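Local atomic coordinates of 5-ketofructose reductase (Gluconobacter sp., PDB entry 7COK), a protein that probably reduces 5-ketofructose to fructose with a nicotinamide cofactor, as a member of a distinct class within the shikimate dehydrogenase family. Residues A[7-12]-A[61-66]; A[11-16]-A[40-45]; A[24-29]-A[271-276]; A[92-97]-A[260-265]; A[105-110]-A[253-258]. All blocks are in the same frame, centred on the assembly; numbering follows the deposited sequence.

Contact 1: residues A[7-12]-A[61-66]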
# COMPACT_ATOMS: atom_id res chain seq x y z
N ARG A 7 3.98 7.59 8.18
CA ARG A 7 2.80 6.76 8.08
C ARG A 7 1.72 7.44 7.26
O ARG A 7 1.03 8.34 7.78
CB ARG A 7 2.27 6.38 9.45
CG ARG A 7 1.09 5.46 9.33
CD ARG A 7 0.38 5.32 10.65
NE ARG A 7 -0.68 4.33 10.51
CZ ARG A 7 -1.44 3.86 11.50
NH1 ARG A 7 -1.27 4.26 12.75
NH2 ARG A 7 -2.36 2.94 11.23
N SER A 8 1.59 7.03 6.00
CA SER A 8 0.50 7.50 5.13
C SER A 8 -0.79 6.77 5.43
O SER A 8 -0.77 5.61 5.82
CB SER A 8 0.86 7.27 3.66
OG SER A 8 2.13 7.81 3.33
N ILE A 9 -1.92 7.44 5.23
CA ILE A 9 -3.24 6.82 5.30
C ILE A 9 -3.31 5.84 4.13
O ILE A 9 -2.90 6.18 3.00
CB ILE A 9 -4.37 7.88 5.19
CG1 ILE A 9 -4.35 8.88 6.37
CG2 ILE A 9 -5.73 7.19 5.00
CD1 ILE A 9 -5.12 10.18 6.16
N LEU A 10 -3.79 4.62 4.38
CA LEU A 10 -3.80 3.58 3.35
C LEU A 10 -5.22 3.27 2.93
O LEU A 10 -6.10 3.07 3.76
CB LEU A 10 -3.11 2.31 3.85
CG LEU A 10 -1.63 2.51 4.23
CD1 LEU A 10 -1.08 1.24 4.85
CD2 LEU A 10 -0.80 2.95 3.01
N THR A 11 -5.40 3.25 1.62
CA THR A 11 -6.61 2.83 0.93
C THR A 11 -6.12 2.00 -0.26
O THR A 11 -4.91 1.92 -0.52
CB THR A 11 -7.43 4.05 0.42
OG1 THR A 11 -6.66 4.82 -0.53
CG2 THR A 11 -7.88 4.95 1.55
N GLY A 12 -7.04 1.35 -1.00
CA GLY A 12 -6.63 0.69 -2.22
C GLY A 12 -7.75 -0.11 -2.83
O GLY A 12 -8.92 0.21 -2.61
N GLU A 61 -4.36 -1.78 8.94
CA GLU A 61 -5.01 -0.53 9.37
C GLU A 61 -5.30 0.44 8.21
O GLU A 61 -5.27 1.66 8.37
CB GLU A 61 -4.25 0.13 10.54
CG GLU A 61 -4.10 -0.87 11.70
CD GLU A 61 -3.75 -0.29 13.05
OE1 GLU A 61 -3.57 0.94 13.18
OE2 GLU A 61 -3.67 -1.09 14.01
N TRP A 62 -5.61 -0.11 7.04
CA TRP A 62 -6.26 0.68 6.00
C TRP A 62 -7.57 1.30 6.49
O TRP A 62 -8.21 0.78 7.42
CB TRP A 62 -6.55 -0.21 4.80
CG TRP A 62 -5.36 -0.81 4.06
CD1 TRP A 62 -4.10 -1.08 4.56
CD2 TRP A 62 -5.36 -1.28 2.71
NE1 TRP A 62 -3.31 -1.65 3.59
CE2 TRP A 62 -4.06 -1.81 2.45
CE3 TRP A 62 -6.33 -1.30 1.69
CZ2 TRP A 62 -3.70 -2.36 1.20
CZ3 TRP A 62 -5.98 -1.84 0.44
CH2 TRP A 62 -4.66 -2.38 0.21
N VAL A 63 -7.99 2.38 5.84
CA VAL A 63 -9.26 3.01 6.19
C VAL A 63 -10.38 2.66 5.23
O VAL A 63 -11.56 2.94 5.48
CB VAL A 63 -9.15 4.55 6.37
CG1 VAL A 63 -8.10 4.87 7.43
CG2 VAL A 63 -8.80 5.20 5.05
N GLY A 64 -10.02 2.04 4.11
CA GLY A 64 -10.99 1.65 3.11
C GLY A 64 -10.35 0.97 1.93
O GLY A 64 -9.14 1.02 1.77
N PHE A 65 -11.19 0.32 1.13
CA PHE A 65 -10.74 -0.25 -0.13
C PHE A 65 -11.91 -0.43 -1.08
O PHE A 65 -13.03 -0.52 -0.63
CB PHE A 65 -10.01 -1.59 0.09
CG PHE A 65 -10.83 -2.66 0.78
CD1 PHE A 65 -11.62 -3.55 0.05
CD2 PHE A 65 -10.77 -2.79 2.18
CE1 PHE A 65 -12.36 -4.56 0.71
CE2 PHE A 65 -11.48 -3.81 2.83
CZ PHE A 65 -12.29 -4.68 2.10
N ASN A 66 -11.61 -0.44 -2.38
CA ASN A 66 -12.56 -0.87 -3.42
C ASN A 66 -12.43 -2.32 -3.74
O ASN A 66 -11.36 -2.92 -3.56
CB ASN A 66 -12.31 -0.07 -4.70
CG ASN A 66 -12.60 1.40 -4.53
OD1 ASN A 66 -11.76 2.24 -4.83
ND2 ASN A 66 -13.78 1.71 -3.99
O HOH W 1 -4.37 4.01 7.25

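Contact 2: residues A[11-16]-A[40-45]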
# COMPACT_ATOMS: atom_id res chain seq x y z
N THR A 11 -5.40 3.25 1.62
CA THR A 11 -6.61 2.83 0.93
C THR A 11 -6.12 2.00 -0.26
O THR A 11 -4.91 1.92 -0.52
CB THR A 11 -7.43 4.05 0.42
OG1 THR A 11 -6.66 4.82 -0.53
CG2 THR A 11 -7.88 4.95 1.55
N GLY A 12 -7.04 1.35 -1.00
CA GLY A 12 -6.63 0.69 -2.22
C GLY A 12 -7.75 -0.11 -2.83
O GLY A 12 -8.92 0.21 -2.61
N SER A 13 -7.37 -1.16 -3.56
CA SER A 13 -8.32 -1.94 -4.34
C SER A 13 -7.94 -3.40 -4.43
O SER A 13 -6.75 -3.73 -4.47
CB SER A 13 -8.41 -1.35 -5.75
OG SER A 13 -9.15 -2.16 -6.66
N PHE A 14 -8.96 -4.27 -4.44
CA PHE A 14 -8.77 -5.70 -4.68
C PHE A 14 -9.55 -6.04 -5.94
O PHE A 14 -10.75 -5.76 -6.05
CB PHE A 14 -9.32 -6.52 -3.51
CG PHE A 14 -8.75 -6.17 -2.17
CD1 PHE A 14 -7.39 -5.77 -2.02
CD2 PHE A 14 -9.55 -6.28 -1.02
CE1 PHE A 14 -6.88 -5.47 -0.75
CE2 PHE A 14 -9.03 -5.97 0.24
CZ PHE A 14 -7.71 -5.57 0.38
N SER A 15 -8.86 -6.62 -6.91
CA SER A 15 -9.49 -7.03 -8.17
C SER A 15 -8.51 -7.92 -8.91
O SER A 15 -7.33 -7.96 -8.57
CB SER A 15 -9.84 -5.81 -9.03
OG SER A 15 -8.69 -5.19 -9.55
N THR A 16 -8.99 -8.64 -9.91
CA THR A 16 -8.11 -9.29 -10.86
C THR A 16 -8.79 -9.42 -12.22
O THR A 16 -9.95 -9.85 -12.28
CB THR A 16 -7.56 -10.67 -10.36
OG1 THR A 16 -6.52 -11.11 -11.24
CG2 THR A 16 -8.62 -11.76 -10.24
N TYR A 40 -3.21 5.02 -2.44
CA TYR A 40 -4.16 4.04 -2.96
C TYR A 40 -3.33 2.90 -3.52
O TYR A 40 -2.59 3.08 -4.50
CB TYR A 40 -4.97 4.69 -4.06
CG TYR A 40 -6.15 3.86 -4.56
CD1 TYR A 40 -5.97 2.86 -5.52
CD2 TYR A 40 -7.44 4.10 -4.10
CE1 TYR A 40 -7.06 2.13 -6.01
CE2 TYR A 40 -8.52 3.37 -4.58
CZ TYR A 40 -8.31 2.40 -5.55
OH TYR A 40 -9.40 1.67 -6.04
N ILE A 41 -3.50 1.72 -2.93
CA ILE A 41 -2.74 0.54 -3.29
C ILE A 41 -3.56 -0.42 -4.16
O ILE A 41 -4.49 -1.08 -3.68
CB ILE A 41 -2.20 -0.19 -2.01
CG1 ILE A 41 -1.51 0.80 -1.02
CG2 ILE A 41 -1.30 -1.35 -2.40
CD1 ILE A 41 -0.45 1.72 -1.59
N ASN A 42 -3.20 -0.49 -5.45
CA ASN A 42 -3.92 -1.30 -6.43
C ASN A 42 -3.37 -2.73 -6.42
O ASN A 42 -2.24 -2.99 -6.88
CB ASN A 42 -3.74 -0.66 -7.81
CG ASN A 42 -4.56 -1.33 -8.90
OD1 ASN A 42 -5.63 -1.86 -8.64
ND2 ASN A 42 -4.08 -1.27 -10.14
N CYS A 43 -4.14 -3.65 -5.85
CA CYS A 43 -3.69 -5.04 -5.63
C CYS A 43 -4.38 -6.03 -6.54
O CYS A 43 -5.58 -5.95 -6.75
CB CYS A 43 -3.99 -5.46 -4.19
SG CYS A 43 -3.24 -4.42 -2.92
N ASP A 44 -3.60 -6.97 -7.05
CA ASP A 44 -4.16 -8.03 -7.83
C ASP A 44 -4.44 -9.20 -6.90
O ASP A 44 -3.53 -9.90 -6.47
CB ASP A 44 -3.25 -8.42 -8.98
CG ASP A 44 -3.98 -9.10 -10.08
OD1 ASP A 44 -4.41 -10.24 -9.86
OD2 ASP A 44 -4.16 -8.50 -11.15
N VAL A 45 -5.72 -9.38 -6.59
CA VAL A 45 -6.14 -10.35 -5.58
C VAL A 45 -6.99 -11.40 -6.28
O VAL A 45 -8.00 -11.07 -6.90
CB VAL A 45 -6.96 -9.66 -4.45
CG1 VAL A 45 -7.51 -10.69 -3.49
CG2 VAL A 45 -6.12 -8.65 -3.69
O HOH W 2 -7.20 -3.90 -7.58

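Contact 3: residues A[24-29]-A[271-276]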
# COMPACT_ATOMS: atom_id res chain seq x y z
N VAL A 24 -6.28 4.21 -9.29
CA VAL A 24 -5.09 4.59 -8.51
C VAL A 24 -4.58 5.99 -8.89
O VAL A 24 -4.35 6.81 -8.02
CB VAL A 24 -3.96 3.50 -8.53
CG1 VAL A 24 -3.50 3.16 -9.94
CG2 VAL A 24 -2.75 3.95 -7.68
N ALA A 25 -4.44 6.24 -10.19
CA ALA A 25 -3.91 7.50 -10.65
C ALA A 25 -4.91 8.63 -10.38
O ALA A 25 -4.53 9.71 -9.93
CB ALA A 25 -3.57 7.42 -12.13
N MET A 26 -6.18 8.36 -10.65
CA MET A 26 -7.20 9.35 -10.41
C MET A 26 -7.25 9.77 -8.93
O MET A 26 -7.18 10.95 -8.57
CB MET A 26 -8.55 8.83 -10.89
CG MET A 26 -9.67 9.84 -10.72
SD MET A 26 -11.28 9.16 -11.08
CE MET A 26 -11.55 8.05 -9.71
N VAL A 27 -7.36 8.78 -8.06
CA VAL A 27 -7.55 9.03 -6.65
C VAL A 27 -6.28 9.68 -6.06
O VAL A 27 -6.40 10.62 -5.32
CB VAL A 27 -7.94 7.73 -5.91
CG1 VAL A 27 -7.93 7.94 -4.41
CG2 VAL A 27 -9.32 7.29 -6.37
N GLU A 28 -5.10 9.22 -6.45
CA GLU A 28 -3.86 9.78 -5.89
C GLU A 28 -3.66 11.20 -6.40
O GLU A 28 -3.13 12.03 -5.65
CB GLU A 28 -2.66 8.89 -6.14
CG GLU A 28 -2.71 7.65 -5.25
CD GLU A 28 -1.43 6.85 -5.24
OE1 GLU A 28 -0.61 7.01 -6.17
OE2 GLU A 28 -1.24 6.05 -4.30
N ALA A 29 -4.13 11.50 -7.61
CA ALA A 29 -4.06 12.88 -8.09
C ALA A 29 -4.89 13.79 -7.17
O ALA A 29 -4.46 14.90 -6.78
CB ALA A 29 -4.50 12.97 -9.53
N ALA A 271 -11.88 18.43 -10.69
CA ALA A 271 -11.16 18.88 -11.88
C ALA A 271 -9.85 18.13 -12.12
O ALA A 271 -9.58 17.67 -13.23
CB ALA A 271 -10.95 20.40 -11.87
N VAL A 272 -9.04 17.96 -11.07
CA VAL A 272 -7.76 17.29 -11.25
C VAL A 272 -7.93 15.78 -11.45
O VAL A 272 -7.16 15.17 -12.23
CB VAL A 272 -6.73 17.62 -10.15
CG1 VAL A 272 -5.32 17.22 -10.55
CG2 VAL A 272 -6.71 19.10 -9.91
N MET A 273 -8.96 15.22 -10.83
CA MET A 273 -9.25 13.81 -11.03
C MET A 273 -9.66 13.55 -12.48
O MET A 273 -9.15 12.63 -13.14
CB MET A 273 -10.33 13.36 -10.05
CG MET A 273 -9.80 13.38 -8.63
SD MET A 273 -11.09 13.12 -7.42
CE MET A 273 -11.28 11.34 -7.55
N ALA A 274 -10.53 14.42 -13.00
CA ALA A 274 -11.00 14.34 -14.38
C ALA A 274 -9.88 14.51 -15.38
O ALA A 274 -9.75 13.72 -16.31
CB ALA A 274 -12.07 15.37 -14.63
N GLN A 275 -9.05 15.54 -15.16
CA GLN A 275 -7.93 15.78 -16.07
C GLN A 275 -6.96 14.61 -16.09
O GLN A 275 -6.46 14.24 -17.16
CB GLN A 275 -7.22 17.11 -15.78
CG GLN A 275 -6.24 17.55 -16.89
CD GLN A 275 -6.84 17.57 -18.31
OE1 GLN A 275 -8.01 17.85 -18.50
NE2 GLN A 275 -6.02 17.25 -19.30
N THR A 276 -6.76 13.96 -14.93
CA THR A 276 -5.92 12.76 -14.84
C THR A 276 -6.45 11.62 -15.75
O THR A 276 -5.68 10.99 -16.49
CB THR A 276 -5.82 12.31 -13.38
OG1 THR A 276 -5.20 13.35 -12.62
CG2 THR A 276 -5.00 11.03 -13.22

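Contact 4: residues A[92-97]-A[260-265]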
# COMPACT_ATOMS: atom_id res chain seq x y z
N VAL A 92 -21.09 -5.06 -3.52
CA VAL A 92 -20.34 -4.00 -2.85
C VAL A 92 -19.05 -3.72 -3.64
O VAL A 92 -18.31 -4.64 -4.02
CB VAL A 92 -20.00 -4.44 -1.40
CG1 VAL A 92 -18.85 -3.60 -0.83
CG2 VAL A 92 -21.21 -4.30 -0.50
N ASN A 93 -18.77 -2.44 -3.86
CA ASN A 93 -17.55 -2.03 -4.52
C ASN A 93 -16.72 -1.07 -3.67
O ASN A 93 -15.65 -0.70 -4.11
CB ASN A 93 -17.84 -1.38 -5.87
CG ASN A 93 -18.51 -0.03 -5.72
OD1 ASN A 93 -19.61 0.06 -5.21
ND2 ASN A 93 -17.84 1.02 -6.16
N CYS A 94 -17.21 -0.64 -2.51
CA CYS A 94 -16.52 0.33 -1.67
C CYS A 94 -16.72 -0.05 -0.22
O CYS A 94 -17.86 -0.07 0.29
CB CYS A 94 -17.10 1.71 -1.93
SG CYS A 94 -16.37 3.04 -0.92
N VAL A 95 -15.62 -0.38 0.43
CA VAL A 95 -15.64 -0.82 1.83
C VAL A 95 -14.95 0.21 2.69
O VAL A 95 -13.85 0.63 2.37
CB VAL A 95 -14.98 -2.22 2.01
CG1 VAL A 95 -14.94 -2.64 3.50
CG2 VAL A 95 -15.71 -3.26 1.18
N ALA A 96 -15.59 0.62 3.77
CA ALA A 96 -14.96 1.46 4.78
C ALA A 96 -14.57 0.59 5.95
O ALA A 96 -15.30 -0.36 6.28
CB ALA A 96 -15.92 2.53 5.26
N ILE A 97 -13.42 0.90 6.55
CA ILE A 97 -12.93 0.27 7.76
C ILE A 97 -12.98 1.33 8.86
O ILE A 97 -12.24 2.33 8.83
CB ILE A 97 -11.52 -0.36 7.62
CG1 ILE A 97 -11.41 -1.21 6.34
CG2 ILE A 97 -11.18 -1.18 8.87
CD1 ILE A 97 -10.07 -1.88 6.09
N VAL A 260 -13.98 8.38 -1.44
CA VAL A 260 -13.04 9.03 -0.53
C VAL A 260 -13.77 9.81 0.57
O VAL A 260 -13.29 9.86 1.70
CB VAL A 260 -12.00 9.86 -1.29
CG1 VAL A 260 -11.08 10.60 -0.33
CG2 VAL A 260 -11.16 8.97 -2.19
N GLU A 261 -14.93 10.39 0.24
CA GLU A 261 -15.78 10.96 1.29
C GLU A 261 -16.15 9.92 2.34
O GLU A 261 -16.07 10.20 3.54
CB GLU A 261 -17.02 11.65 0.73
CG GLU A 261 -16.75 12.95 0.01
CD GLU A 261 -17.97 13.51 -0.69
OE1 GLU A 261 -18.95 12.76 -0.96
OE2 GLU A 261 -17.96 14.72 -0.99
N ILE A 262 -16.52 8.72 1.89
CA ILE A 262 -16.86 7.61 2.80
C ILE A 262 -15.65 7.22 3.63
O ILE A 262 -15.77 7.00 4.83
CB ILE A 262 -17.45 6.41 2.02
CG1 ILE A 262 -18.86 6.76 1.50
CG2 ILE A 262 -17.53 5.14 2.89
CD1 ILE A 262 -19.43 5.81 0.46
N TRP A 263 -14.49 7.10 3.00
CA TRP A 263 -13.28 6.64 3.68
C TRP A 263 -12.66 7.62 4.65
O TRP A 263 -12.18 7.23 5.74
CB TRP A 263 -12.21 6.28 2.65
CG TRP A 263 -12.55 5.12 1.78
CD1 TRP A 263 -13.45 4.11 2.03
CD2 TRP A 263 -11.92 4.79 0.56
NE1 TRP A 263 -13.44 3.21 1.00
CE2 TRP A 263 -12.50 3.59 0.09
CE3 TRP A 263 -10.93 5.41 -0.21
CZ2 TRP A 263 -12.11 3.00 -1.13
CZ3 TRP A 263 -10.54 4.83 -1.40
CH2 TRP A 263 -11.13 3.62 -1.85
N LEU A 264 -12.62 8.89 4.25
CA LEU A 264 -11.74 9.86 4.92
C LEU A 264 -12.39 11.16 5.30
O LEU A 264 -11.73 12.02 5.90
CB LEU A 264 -10.53 10.17 4.03
CG LEU A 264 -9.47 9.09 4.02
CD1 LEU A 264 -8.50 9.36 2.90
CD2 LEU A 264 -8.78 9.02 5.38
N GLY A 265 -13.65 11.35 4.95
CA GLY A 265 -14.36 12.59 5.25
C GLY A 265 -13.83 13.83 4.54
O GLY A 265 -13.99 14.92 5.05

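Contact 5: residues A[105-110]-A[253-258]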
# COMPACT_ATOMS: atom_id res chain seq x y z
N HIS A 105 -20.44 -0.60 0.89
CA HIS A 105 -21.28 0.34 0.13
C HIS A 105 -21.22 -0.02 -1.33
O HIS A 105 -20.27 -0.64 -1.80
CB HIS A 105 -20.74 1.78 0.26
CG HIS A 105 -20.68 2.29 1.66
ND1 HIS A 105 -21.65 3.12 2.19
CD2 HIS A 105 -19.76 2.11 2.64
CE1 HIS A 105 -21.33 3.42 3.44
NE2 HIS A 105 -20.19 2.82 3.74
N ASN A 106 -22.27 0.37 -2.06
CA ASN A 106 -22.24 0.28 -3.50
C ASN A 106 -22.36 1.67 -4.07
O ASN A 106 -23.28 2.37 -3.75
CB ASN A 106 -23.35 -0.62 -4.02
CG ASN A 106 -23.21 -0.91 -5.49
OD1 ASN A 106 -23.24 -0.00 -6.33
ND2 ASN A 106 -23.00 -2.16 -5.82
N THR A 107 -21.37 2.07 -4.86
CA THR A 107 -21.39 3.42 -5.44
C THR A 107 -21.44 3.41 -6.97
O THR A 107 -21.30 4.46 -7.60
CB THR A 107 -20.18 4.25 -4.99
OG1 THR A 107 -19.01 3.66 -5.57
CG2 THR A 107 -20.10 4.33 -3.44
N ASP A 108 -21.68 2.23 -7.56
CA ASP A 108 -21.71 2.08 -9.02
C ASP A 108 -22.86 2.84 -9.68
O ASP A 108 -22.81 3.11 -10.89
CB ASP A 108 -21.76 0.61 -9.43
CG ASP A 108 -20.43 -0.09 -9.27
OD1 ASP A 108 -19.39 0.59 -9.18
OD2 ASP A 108 -20.41 -1.34 -9.27
N GLY A 109 -23.89 3.18 -8.92
CA GLY A 109 -24.95 4.03 -9.43
C GLY A 109 -24.87 5.44 -8.87
O GLY A 109 -25.58 6.31 -9.36
N LYS A 110 -24.01 5.66 -7.88
CA LYS A 110 -23.95 6.97 -7.19
C LYS A 110 -23.18 8.02 -7.98
O LYS A 110 -23.49 9.20 -7.84
CB LYS A 110 -23.34 6.83 -5.79
CG LYS A 110 -24.20 6.06 -4.80
CD LYS A 110 -23.64 6.11 -3.38
CE LYS A 110 -24.41 5.20 -2.40
NZ LYS A 110 -25.86 5.51 -2.29
N VAL A 253 -15.32 10.04 -11.92
CA VAL A 253 -14.76 11.00 -10.98
C VAL A 253 -15.64 11.13 -9.74
O VAL A 253 -15.15 11.05 -8.61
CB VAL A 253 -14.50 12.35 -11.67
CG1 VAL A 253 -14.13 13.43 -10.66
CG2 VAL A 253 -13.39 12.19 -12.70
N ASN A 254 -16.94 11.28 -9.96
CA ASN A 254 -17.88 11.37 -8.84
C ASN A 254 -17.86 10.16 -7.94
O ASN A 254 -17.99 10.29 -6.72
CB ASN A 254 -19.31 11.66 -9.31
CG ASN A 254 -19.48 13.09 -9.79
OD1 ASN A 254 -18.81 14.00 -9.28
ND2 ASN A 254 -20.38 13.31 -10.74
N GLN A 255 -17.71 8.98 -8.53
CA GLN A 255 -17.65 7.75 -7.76
C GLN A 255 -16.42 7.73 -6.85
O GLN A 255 -16.48 7.33 -5.68
CB GLN A 255 -17.58 6.58 -8.72
CG GLN A 255 -17.65 5.24 -8.04
CD GLN A 255 -18.11 4.15 -8.98
OE1 GLN A 255 -18.48 3.08 -8.51
NE2 GLN A 255 -18.12 4.41 -10.30
N GLY A 256 -15.29 8.19 -7.39
CA GLY A 256 -14.06 8.32 -6.58
C GLY A 256 -14.21 9.34 -5.48
O GLY A 256 -13.70 9.13 -4.37
N VAL A 257 -14.84 10.47 -5.80
CA VAL A 257 -15.10 11.51 -4.78
C VAL A 257 -15.96 10.96 -3.64
O VAL A 257 -15.62 11.11 -2.46
CB VAL A 257 -15.73 12.77 -5.38
CG1 VAL A 257 -16.22 13.75 -4.29
CG2 VAL A 257 -14.75 13.47 -6.31
N ILE A 258 -17.07 10.30 -4.00
CA ILE A 258 -17.96 9.70 -3.00
C ILE A 258 -17.24 8.66 -2.13
O ILE A 258 -17.43 8.67 -0.91
CB ILE A 258 -19.23 9.12 -3.67
CG1 ILE A 258 -20.11 10.26 -4.22
CG2 ILE A 258 -20.04 8.22 -2.73
CD1 ILE A 258 -21.00 9.81 -5.37
O HOH W 3 -16.93 4.86 -4.61

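Contact 1: residues A[7-12]-A[61-66]
Glu61 and Arg7 meet where two parallel neighbouring strands, 9-15 and 64-67, begin to run together in the mixed sheet of the substrate-binding domain; strand 64-67 enters it directly after helix 50-59. That helix closes in a Schellman motif, Glu61 being the first residue to leave it with positive phi. Arg7 stretches its chain toward Glu61, and its NH2 makes a salt bridge to Glu61 OE1 at 3.0 Å. The bond reaches the oxygen on its anti side, with the guanidinium and carboxylate planes turned 45° apart, while OE2 pairs with Lys46 of the second subunit. A water extends the pairing inward, donating to Glu61 O at 2.8 Å and accepting from Leu10 N at 3.0 Å. Trp62 then offers a ring face to strand 9-15: Leu10 CB lies 3.9 Å from the centroid of its five-membered ring as a CH-pi contact, and Thr11 O sits over the same face nearer the rim. The buried indole NE1 has no partner in the model. Val63 N donates to Leu10 O at 2.9 Å. Val63 CG2, set between its own backbone N and carbonyl carbon, touches Ile9 CG2 and, at 3.6 Å, Thr11 CG2. Gly64 O receives a CA-H...O contact from Thr11 CA. Phe65 turns its ring from the pair toward Phe14 and helix 50-59. At Asn66 the backbone N donates to Gly12 O at 2.8 Å, and Phe65 CA touches the same oxygen.

Contact 2: residues A[11-16]-A[40-45]
Tyr40 lays its ring flat across Gly12, whose CA sits 3.8 Å from the ring centroid and 3° off the normal, a CH-pi contact over the centre of the face. With CG anti to the backbone N (chi1 -171°), the phenol runs across strand 9-15; its OH passes 3.2 Å from Ser13 CB and hydrogen-bonds Asn66 OD1. Beneath it the CA atoms of Gly12 and Ile41 close to 4.0 Å. The strands are parallel arms of a beta-alpha-beta unit joined through helix 23-34; backbone bonds alternate between them, the first from Ile41 N to Thr11 O, the last from Val45 N to Ser15 O. Phe14, on the face opposite Tyr40, points a ring edge at Cys43 CB, while Val45 CG2 comes obliquely to its CD1 at 3.6 Å; helix 50-59 packs there. Back on the Tyr40 face, one water ties three side chains to a backbone carbonyl, accepting from Ser13 OG and Ser15 OG and donating to Asn42 OD1 and Cys43 O; Asn42 ND2 donates to Cys18 O. At the far end Thr16 OG1 donates to Asp44 OD1 at 2.7 Å, on the syn side of a carboxylate that also pairs with Lys46.

Contact 3: residues A[24-29]-A[271-276]
Met26 and Met273 carry the tightly packed half of this helix-helix contact, where their side chains lie against each other between helix 23-34 and helix 270-281. The two segments run roughly antiparallel, at 152°, with axes 8.2 Å apart at closest. Met26 CG rests 3.6 Å from Met273 CB, and Met273 CG in turn lies 3.6 Å from the backbone O of Met26. Both thioether chains are extended to the sulfur and then bend at the last torsion, near +71° in Met26 and +78° in Met273; the bends bring the two CE methyls to 3.9 Å. This end is buried, with Met273 continuing onto Val253 and Val257 of helix 248-264. A second close point joins Ala29 and Thr276: Ala29 CB approaches Thr276 OG1 to 3.2 Å, while Thr276 CG2 lies over the backbone O of Ala25. The hydroxyl is turned back on its own helix and donates to Val272 O at 2.7 Å, a carbonyl that also accepts Thr276 N from its other face. Toward the more open side the fit slackens, and Ala29 CB meets Val272 CG1, at the rim, only at 4.4 Å. Glu28 faces the other way, toward Tyr40 N and Arg39 of the second subunit. The contact brings the C-terminal helix back onto the substrate-binding domain. No hydrogen bond spans it; the polar side-chain group in the contact, the Thr276 hydroxyl, bonds within its own helix, which implies that apolar packing is what joins the helices.

Contact 4: residues A[92-97]-A[260-265]
Cys94 SG is the main bump here, lodged between Ile262 and the pyrrole side of the Trp263 indole. It lies 3.5 Å from Trp263 NE1 and 4.3 Å from the centroid of the five-membered ring, reached obliquely, 47° off the normal, as a sulfur-aromatic contact. On its other flank Ile262 CD1 stands looser, at 4.4 Å. The sulfur gets there because it is anti to the Cys94 N (chi1 179°), which carries it out from the strand toward the helix. The setting is a helix laid on a sheet: helix 248-264 covers strand 94-98 of the substrate-binding domain, nearly aligned with it, 16° between the two short axes. Just at the entry to that strand, Asn93 and Cys94 both face His105, a classic beta bulge. Small Ala96 forms the next hollow, and Ile262 CG2 settles 3.9 Å from Ala96 CB. Trp263 CD1 lies beside it, more loosely. Between Cys94 and Ala96 the strand presents its backbone, and Trp263 NE1 makes a weak, bent hydrogen bond to Val95 O at 2.9 Å. The six-membered half of the indole reaches on across the sheet, to Asn66, Thr11 and Tyr40.

Contact 5: residues A[105-110]-A[253-258]
The loop between strand 101-105 and helix 110-117 carries the sequence Asn106-Thr107-Asp108, which matches an active-site motif of shikimate dehydrogenases, and here it meets helix 248-264 through Gln255 and Ile258. Gln255, with CG anti to the backbone N (chi1 -175°), extends its chain toward the loop, and its CG passes 3.2 Å from Thr107 OG1. Beyond it the amide ends beside Thr107 and the carboxylate of Asp108, the amide and carboxylate planes nearly perpendicular at 80°. A water makes a further link, donating to Gln255 O at 2.7 Å and lying 2.6 Å from Thr107 OG1. One turn on, apolar groups take over: Ile258 CG2 and Thr107 CG2 slide past each other at 4.0 Å, and Ile258 CD1 reaches Lys110, touching its backbone O at 3.6 Å and its CB at 3.8 Å. The far end of Lys110 leads off to a salt bridge with Glu142. The loop is shaped from within. Asn106 OD1 accepts from Asp108 N at 3.0 Å, an Asx turn, and Lys110 N returns to Thr107 O. Asn93 OD1 accepts from Thr107 N, and Lys72 forms a salt bridge with Asp108 OD2. A lysine paired with the aspartate of an Asn-Thr-Asp loop, with a glutamine from a C-terminal helix alongside, is consistent with the substrate pocket of the shikimate dehydrogenase family.

How the contacts relate
Contacts 1 and 2 share strand 9-15, with centres 10 Å apart: strand 38-44 lies on one side of it and strand 64-67 on the other. Strand 94-98 carries the same mixed sheet on into contact 4, also 10 Å from contact 1. Helix 248-264 serves both contacts 4 and 5, whose centres are 9 Å apart, and the next helix, 270-281, makes contact 3 with helix 23-34. Along the chain contacts 1 and 2 start from the same stretch, and contact 3 crosses both, its second segment lying near the C-terminus. The C-terminal part thus returns, after the Rossmann-type region, to pack on the substrate-binding domain, while contacts 1 to 3 also touch the second subunit.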